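Local structure of o-succinylbenzoate synthase (Synechococcus elongatus, 2OZT) at residues Q125-Q129 with R130-T134; G117-A120 with L121-Q125. The protein catalyses the metal-dependent dehydration of 2-succinyl-6-hydroxy-2,4-cyclohexadiene-1-carboxylate to 2-succinylbenzoate, a step on the way to phylloquinone. All coordinates share one frame; numbering follows the deposited sequence.

Contact 1: Q125-Q129 with R130-T134; sequences QQSWQ and RGQTT. With PO4 (phosphate ion), chain B.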
ATOM      1  N   GLN A 125      -9.518  16.890 -12.936  1.00 13.76           N
ATOM      2  CA  GLN A 125      -9.092  17.441 -14.223  1.00 14.22           C
ATOM      3  C   GLN A 125      -7.576  17.597 -14.357  1.00 14.79           C
ATOM      4  O   GLN A 125      -7.031  17.214 -15.396  1.00 14.61           O
ATOM      5  CB  GLN A 125      -9.830  18.794 -14.447  1.00 15.05           C
ATOM      6  CG  GLN A 125     -11.366  18.671 -14.608  1.00 17.67           C
ATOM      7  CD  GLN A 125     -12.113  18.759 -13.289  1.00 17.73           C
ATOM      8  OE1 GLN A 125     -11.560  18.569 -12.179  1.00 15.69           O
ATOM      9  NE2 GLN A 125     -13.425  19.043 -13.397  1.00 18.32           N
ATOM     10  N   GLN A 126      -6.899  18.167 -13.358  1.00 13.84           N
ATOM     11  CA  GLN A 126      -5.455  18.366 -13.477  1.00 15.10           C
ATOM     12  C   GLN A 126      -4.774  17.022 -13.499  1.00 15.80           C
ATOM     13  O   GLN A 126      -3.811  16.838 -14.257  1.00 15.24           O
ATOM     14  CB  GLN A 126      -4.971  19.234 -12.310  1.00 15.81           C
ATOM     15  CG  GLN A 126      -3.484  19.496 -12.303  1.00 20.29           C
ATOM     16  CD  GLN A 126      -3.049  20.573 -13.289  1.00 27.54           C
ATOM     17  OE1 GLN A 126      -3.869  21.198 -13.971  1.00 28.26           O
ATOM     18  NE2 GLN A 126      -1.743  20.798 -13.356  1.00 30.46           N
ATOM     19  N   SER A 127      -5.249  16.057 -12.699  1.00 13.91           N
ATOM     20  CA  SER A 127      -4.657  14.721 -12.735  1.00 13.69           C
ATOM     21  C   SER A 127      -4.848  14.031 -14.087  1.00 13.25           C
ATOM     22  O   SER A 127      -3.905  13.447 -14.642  1.00 14.66           O
ATOM     23  CB  SER A 127      -5.212  13.830 -11.621  1.00 13.37           C
ATOM     24  OG  SER A 127      -4.902  14.395 -10.369  1.00 15.42           O
ATOM     25  N   TRP A 128      -6.042  14.115 -14.655  1.00 13.17           N
ATOM     26  CA  TRP A 128      -6.314  13.595 -15.993  1.00 13.22           C
ATOM     27  C   TRP A 128      -5.371  14.239 -17.014  1.00 14.80           C
ATOM     28  O   TRP A 128      -4.772  13.549 -17.876  1.00 14.12           O
ATOM     29  CB  TRP A 128      -7.786  13.856 -16.332  1.00 14.32           C
ATOM     30  CG  TRP A 128      -8.180  13.206 -17.630  1.00 13.49           C
ATOM     31  CD1 TRP A 128      -8.041  13.756 -18.888  1.00 14.45           C
ATOM     32  CD2 TRP A 128      -8.695  11.890 -17.829  1.00 13.46           C
ATOM     33  NE1 TRP A 128      -8.478  12.874 -19.839  1.00 15.01           N
ATOM     34  CE2 TRP A 128      -8.895  11.718 -19.220  1.00 14.44           C
ATOM     35  CE3 TRP A 128      -9.091  10.854 -16.964  1.00 15.28           C
ATOM     36  CZ2 TRP A 128      -9.428  10.535 -19.761  1.00 16.60           C
ATOM     37  CZ3 TRP A 128      -9.596   9.686 -17.498  1.00 15.80           C
ATOM     38  CH2 TRP A 128      -9.789   9.536 -18.887  1.00 15.35           C
ATOM     39  N   GLN A 129      -5.234  15.549 -16.913  1.00 14.21           N
ATOM     40  CA  GLN A 129      -4.389  16.267 -17.886  1.00 15.51           C
ATOM     41  C   GLN A 129      -2.911  15.964 -17.752  1.00 16.09           C
ATOM     42  O   GLN A 129      -2.134  16.343 -18.669  1.00 16.44           O
ATOM     43  CB  GLN A 129      -4.696  17.783 -17.813  1.00 16.62           C
ATOM     44  CG  GLN A 129      -6.112  18.084 -18.296  1.00 19.39           C
ATOM     45  CD  GLN A 129      -6.503  19.527 -18.082  1.00 25.46           C
ATOM     46  OE1 GLN A 129      -5.642  20.411 -18.074  1.00 30.49           O
ATOM     47  NE2 GLN A 129      -7.817  19.785 -17.956  1.00 23.42           N
ATOM     48  N   ARG A 130      -2.513  15.306 -16.652  1.00 16.22           N
ATOM     49  CA  ARG A 130      -1.131  14.799 -16.478  1.00 17.01           C
ATOM     50  C   ARG A 130      -1.067  13.275 -16.682  1.00 17.00           C
ATOM     51  O   ARG A 130      -0.076  12.624 -16.327  1.00 19.16           O
ATOM     52  CB  ARG A 130      -0.601  15.175 -15.097  1.00 18.81           C
ATOM     53  CG  ARG A 130      -0.582  16.682 -14.809  1.00 23.99           C
ATOM     54  CD  ARG A 130       0.242  17.536 -15.801  1.00 32.47           C
ATOM     55  NE  ARG A 130       0.354  18.926 -15.325  1.00 36.25           N
ATOM     56  CZ  ARG A 130       1.352  19.400 -14.578  1.00 40.43           C
ATOM     57  NH1 ARG A 130       2.382  18.621 -14.236  1.00 38.36           N
ATOM     58  NH2 ARG A 130       1.332  20.678 -14.188  1.00 41.79           N
ATOM     59  N   GLY A 131      -2.115  12.719 -17.268  1.00 14.77           N
ATOM     60  CA  GLY A 131      -2.140  11.341 -17.750  1.00 13.91           C
ATOM     61  C   GLY A 131      -2.612  10.286 -16.769  1.00 14.71           C
ATOM     62  O   GLY A 131      -2.517   9.091 -17.072  1.00 15.96           O
ATOM     63  N   GLN A 132      -3.170  10.708 -15.624  1.00 14.76           N
ATOM     64  CA  GLN A 132      -3.759   9.717 -14.683  1.00 14.64           C
ATOM     65  C   GLN A 132      -5.212   9.494 -15.030  1.00 15.53           C
ATOM     66  O   GLN A 132      -5.958  10.454 -15.148  1.00 17.32           O
ATOM     67  CB  GLN A 132      -3.595  10.209 -13.254  1.00 14.32           C
ATOM     68  CG  GLN A 132      -2.131  10.340 -12.854  1.00 15.25           C
ATOM     69  CD  GLN A 132      -2.017  10.911 -11.499  1.00 19.75           C
ATOM     70  OE1 GLN A 132      -1.978  12.141 -11.311  1.00 22.40           O
ATOM     71  NE2 GLN A 132      -1.962  10.036 -10.521  1.00 18.82           N
ATOM     72  N   THR A 133      -5.610   8.232 -15.155  1.00 14.67           N
ATOM     73  CA  THR A 133      -6.935   7.894 -15.676  1.00 15.23           C
ATOM     74  C   THR A 133      -7.718   7.032 -14.699  1.00 15.06           C
ATOM     75  O   THR A 133      -8.892   6.745 -14.948  1.00 15.28           O
ATOM     76  CB  THR A 133      -6.856   7.217 -17.067  1.00 15.74           C
ATOM     77  OG1 THR A 133      -6.037   6.057 -16.967  1.00 18.76           O
ATOM     78  CG2 THR A 133      -6.305   8.210 -18.088  1.00 17.87           C
ATOM     79  N   THR A 134      -7.085   6.641 -13.586  1.00 13.26           N
ATOM     80  CA  THR A 134      -7.785   5.909 -12.512  1.00 13.77           C
ATOM     81  C   THR A 134      -7.737   6.777 -11.292  1.00 13.23           C
ATOM     82  O   THR A 134      -6.715   7.432 -11.013  1.00 12.97           O
ATOM     83  CB  THR A 134      -7.057   4.592 -12.202  1.00 15.11           C
ATOM     84  OG1 THR A 134      -7.121   3.769 -13.379  1.00 16.58           O
ATOM     85  CG2 THR A 134      -7.700   3.845 -11.051  1.00 14.49           C
TER
HETATM   86  P   PO4 B 601      -6.940   0.141 -13.241  1.00 26.40           P
HETATM   87  O1  PO4 B 601      -5.758   1.039 -13.428  1.00 27.63           O
HETATM   88  O2  PO4 B 601      -6.940  -0.237 -11.800  1.00 25.75           O
HETATM   89  O3  PO4 B 601      -8.198   0.950 -13.561  1.00 27.11           O
HETATM   90  O4  PO4 B 601      -7.102  -1.144 -14.033  1.00 25.55           O
HETATM   91  O   HOH W   1      -2.602  13.670  -9.306  1.00 40.23           O

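Contact 2: G117-A120 with L121-Q125; sequences GQAA and LEQWQ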
ATOM      1  N   GLY A 117     -16.314  14.566  -0.539  1.00 18.90           N
ATOM      2  CA  GLY A 117     -17.294  15.577  -0.896  1.00 19.03           C
ATOM      3  C   GLY A 117     -17.197  16.137  -2.281  1.00 20.02           C
ATOM      4  O   GLY A 117     -16.614  15.525  -3.180  1.00 19.35           O
ATOM      5  N   GLN A 118     -17.745  17.335  -2.444  1.00 21.49           N
ATOM      6  CA  GLN A 118     -17.913  17.952  -3.730  1.00 22.91           C
ATOM      7  C   GLN A 118     -16.572  18.265  -4.390  1.00 21.79           C
ATOM      8  O   GLN A 118     -16.526  18.489  -5.612  1.00 22.12           O
ATOM      9  CB  GLN A 118     -18.701  19.251  -3.538  1.00 24.93           C
ATOM     10  CG  GLN A 118     -19.970  19.293  -4.295  1.00 30.17           C
ATOM     11  CD  GLN A 118     -20.871  20.426  -3.836  1.00 36.23           C
ATOM     12  OE1 GLN A 118     -21.266  20.503  -2.661  1.00 39.23           O
ATOM     13  NE2 GLN A 118     -21.207  21.308  -4.760  1.00 39.41           N
ATOM     14  N   ALA A 119     -15.512  18.249  -3.581  1.00 20.95           N
ATOM     15  CA  ALA A 119     -14.108  18.458  -4.040  1.00 21.79           C
ATOM     16  C   ALA A 119     -13.779  17.562  -5.212  1.00 20.70           C
ATOM     17  O   ALA A 119     -13.035  17.959  -6.141  1.00 21.78           O
ATOM     18  CB  ALA A 119     -13.139  18.194  -2.933  1.00 22.89           C
ATOM     19  N   ALA A 120     -14.290  16.339  -5.180  1.00 17.96           N
ATOM     20  CA  ALA A 120     -14.020  15.386  -6.246  1.00 17.14           C
ATOM     21  C   ALA A 120     -14.311  15.965  -7.625  1.00 16.73           C
ATOM     22  O   ALA A 120     -13.633  15.624  -8.597  1.00 17.86           O
ATOM     23  CB  ALA A 120     -14.790  14.108  -6.034  1.00 17.25           C
ATOM     24  N   LEU A 121     -15.336  16.831  -7.710  1.00 16.94           N
ATOM     25  CA  LEU A 121     -15.798  17.304  -9.000  1.00 16.51           C
ATOM     26  C   LEU A 121     -14.846  18.328  -9.630  1.00 17.69           C
ATOM     27  O   LEU A 121     -14.967  18.605 -10.814  1.00 19.41           O
ATOM     28  CB  LEU A 121     -17.204  17.916  -8.855  1.00 18.03           C
ATOM     29  CG  LEU A 121     -18.264  16.949  -8.345  1.00 17.98           C
ATOM     30  CD1 LEU A 121     -19.585  17.752  -8.204  1.00 21.36           C
ATOM     31  CD2 LEU A 121     -18.464  15.810  -9.305  1.00 18.48           C
ATOM     32  N   GLU A 122     -13.893  18.826  -8.844  1.00 17.74           N
ATOM     33  CA  GLU A 122     -13.002  19.871  -9.350  1.00 18.33           C
ATOM     34  C   GLU A 122     -11.557  19.394  -9.306  1.00 17.31           C
ATOM     35  O   GLU A 122     -10.660  20.097  -9.787  1.00 16.01           O
ATOM     36  CB  GLU A 122     -13.134  21.182  -8.548  1.00 19.69           C
ATOM     37  CG  GLU A 122     -12.640  21.039  -7.098  1.00 23.45           C
ATOM     38  CD  GLU A 122     -13.303  21.970  -6.078  1.00 29.74           C
ATOM     39  OE1 GLU A 122     -14.359  22.574  -6.380  1.00 35.71           O
ATOM     40  OE2 GLU A 122     -12.799  22.030  -4.940  1.00 31.59           O
ATOM     41  N   GLN A 123     -11.325  18.198  -8.763  1.00 16.42           N
ATOM     42  CA  GLN A 123      -9.944  17.731  -8.547  1.00 15.44           C
ATOM     43  C   GLN A 123      -9.445  16.690  -9.544  1.00 15.52           C
ATOM     44  O   GLN A 123      -8.252  16.362  -9.525  1.00 16.22           O
ATOM     45  CB  GLN A 123      -9.766  17.132  -7.148  1.00 16.35           C
ATOM     46  CG  GLN A 123      -9.812  18.168  -6.028  1.00 17.23           C
ATOM     47  CD  GLN A 123      -9.615  17.552  -4.657  1.00 20.30           C
ATOM     48  OE1 GLN A 123      -9.463  16.329  -4.505  1.00 21.40           O
ATOM     49  NE2 GLN A 123      -9.637  18.406  -3.627  1.00 23.44           N
ATOM     50  N   TRP A 124     -10.296  16.173 -10.400  1.00 14.12           N
ATOM     51  CA  TRP A 124      -9.851  15.104 -11.325  1.00 14.06           C
ATOM     52  C   TRP A 124      -9.169  15.661 -12.562  1.00 14.29           C
ATOM     53  O   TRP A 124      -8.302  14.985 -13.162  1.00 13.84           O
ATOM     54  CB  TRP A 124     -11.037  14.196 -11.733  1.00 13.42           C
ATOM     55  CG  TRP A 124     -12.163  14.854 -12.502  1.00 14.34           C
ATOM     56  CD1 TRP A 124     -13.343  15.318 -12.003  1.00 16.24           C
ATOM     57  CD2 TRP A 124     -12.205  15.059 -13.917  1.00 14.10           C
ATOM     58  NE1 TRP A 124     -14.113  15.794 -13.034  1.00 15.59           N
ATOM     59  CE2 TRP A 124     -13.429  15.668 -14.220  1.00 16.62           C
ATOM     60  CE3 TRP A 124     -11.288  14.802 -14.960  1.00 14.53           C
ATOM     61  CZ2 TRP A 124     -13.787  16.013 -15.523  1.00 18.55           C
ATOM     62  CZ3 TRP A 124     -11.625  15.151 -16.246  1.00 15.22           C
ATOM     63  CH2 TRP A 124     -12.877  15.755 -16.522  1.00 16.55           C
ATOM     64  N   GLN A 125      -9.518  16.890 -12.936  1.00 13.76           N
ATOM     65  CA  GLN A 125      -9.092  17.441 -14.223  1.00 14.22           C
ATOM     66  C   GLN A 125      -7.576  17.597 -14.357  1.00 14.79           C
ATOM     67  O   GLN A 125      -7.031  17.214 -15.396  1.00 14.61           O
ATOM     68  CB  GLN A 125      -9.830  18.794 -14.447  1.00 15.05           C
ATOM     69  CG  GLN A 125     -11.366  18.671 -14.608  1.00 17.67           C
ATOM     70  CD  GLN A 125     -12.113  18.759 -13.289  1.00 17.73           C
ATOM     71  OE1 GLN A 125     -11.560  18.569 -12.179  1.00 15.69           O
ATOM     72  NE2 GLN A 125     -13.425  19.043 -13.397  1.00 18.32           N
TER
HETATM   73  O   HOH W   2     -16.701  21.101  -6.633  1.00 39.25           O

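Contact 1: Q125-Q129 with R130-T134
Ser127 O takes the amide N-H groups of both Gln132 and Arg130, which reach it from opposite faces of its carbonyl plane: Gln132 N at 3.0 Å, nearly straight at 158°, and Arg130 N in a more bent bond, with a weak one from Arg130 N to Gln126 O besides. Gly131 N donates to Trp128 O at 2.8 Å. The pair Gln132 N to Ser127 O and Gly131 N to Trp128 O is a Schellman motif, with Gly131 as its C' residue at positive phi; it closes helix 120-129, after which the chain passes into strand 134-138 of the enolase-superfamily barrel domain. Trp128 CA approaches Gln132 O at 3.3 Å in a CA-H...O contact, and that carbonyl, buried here, has no conventional hydrogen-bond partner in the model.

Nonpolar packing centres on the Trp128 indole. Its CG stands anti to the backbone N (chi1 -173°), which swings the six-membered ring beneath the methyl of Thr133; CG2 lies over one face, offset toward the rim, in a CH-pi contact 3.9 Å from the ring centroid. Pro159, Ala162 and Phe135 also pack on this tryptophan.

One water bridges the polar ends of Ser127 and Gln132, donating to both Ser127 OG and Gln132 OE1, the latter at 2.6 Å, while Gln132 NE2 is hydrogen-bonded to Ile110 O, so both ends of this amide are engaged. On the exposed flank Gln126 and Arg130 run side by side, amide and guanidinium planes 63° apart, without a hydrogen bond between NE2 and NH2. Beyond the turn, Thr134 OG1 lies 3.0 Å from O3 of a phosphate, probably from the crystallisation liquor, which Arg165, His294 and Ala295 also bind.

Contact 2: G117-A120 with L121-Q125
Gln123 and Glu122 both lay their aliphatic chains against Ala119 O, each CG at 3.2 Å from that oxygen. Beyond CG the Gln123 chain runs extended (chi2 -179°), bringing its amide NE2 to within 3.6 Å of Ala119 CB. Leu121 rests its CB and CG on Gln118 O, and Trp124 turns the CD1 edge of its indole to Ala120 O, 3.4 Å away and in the ring plane.

The same carbonyls serve the backbone: Leu121 N donates to Gln118 O at 2.9 Å and Glu122 N to Ala119 O at 3.0 Å, with a weak bond from Gln123 N to Ala120 O. These i to i+3 bonds give a 3-10-like entry to helix 120-129, the helix linking strands 112-114 and 134-138 in a beta-alpha-beta unit of the barrel. A water joins Gln118 O to Glu122 OE1, donating to both.

Farther out, Gln123 OE1 accepts from Gly115 N, which fixes the amide's rotation. Were an alanine here instead, Gly115 N would probably lose this acceptor and the Ala119 methyl the amide that covers it. Gln125 NE2 bonds Leu121 O at 3.0 Å, and Gln125 CG sits over the centre of one Trp124 face. Leu121 and Trp124 pack on Leu154 of helix 144-157, while Ala120 meets Leu114 and Trp137.

How the contacts relate
Both contacts belong to helix 120-129, contact 2 at its start and contact 1 at its end, with Gln125 shared and their centres 12 Å apart. Each is a surface contact, yet contact 2 includes the buried Ala120, whose side chain is about 8 Å from that of Lys138, the predicted proton donor; contact 1 lies away from the annotated sites. The chemistry differs with the end of the helix. At 117-125 i to i+3 backbone hydrogen bonds wind the chain in; at 125-134 a Schellman motif with Gly131 at positive phi ends it. Trp124 and Trp128 both touch Pro159 and Phe135, whereas helix 144-157 is met in contact 2, by Leu121 and Trp124.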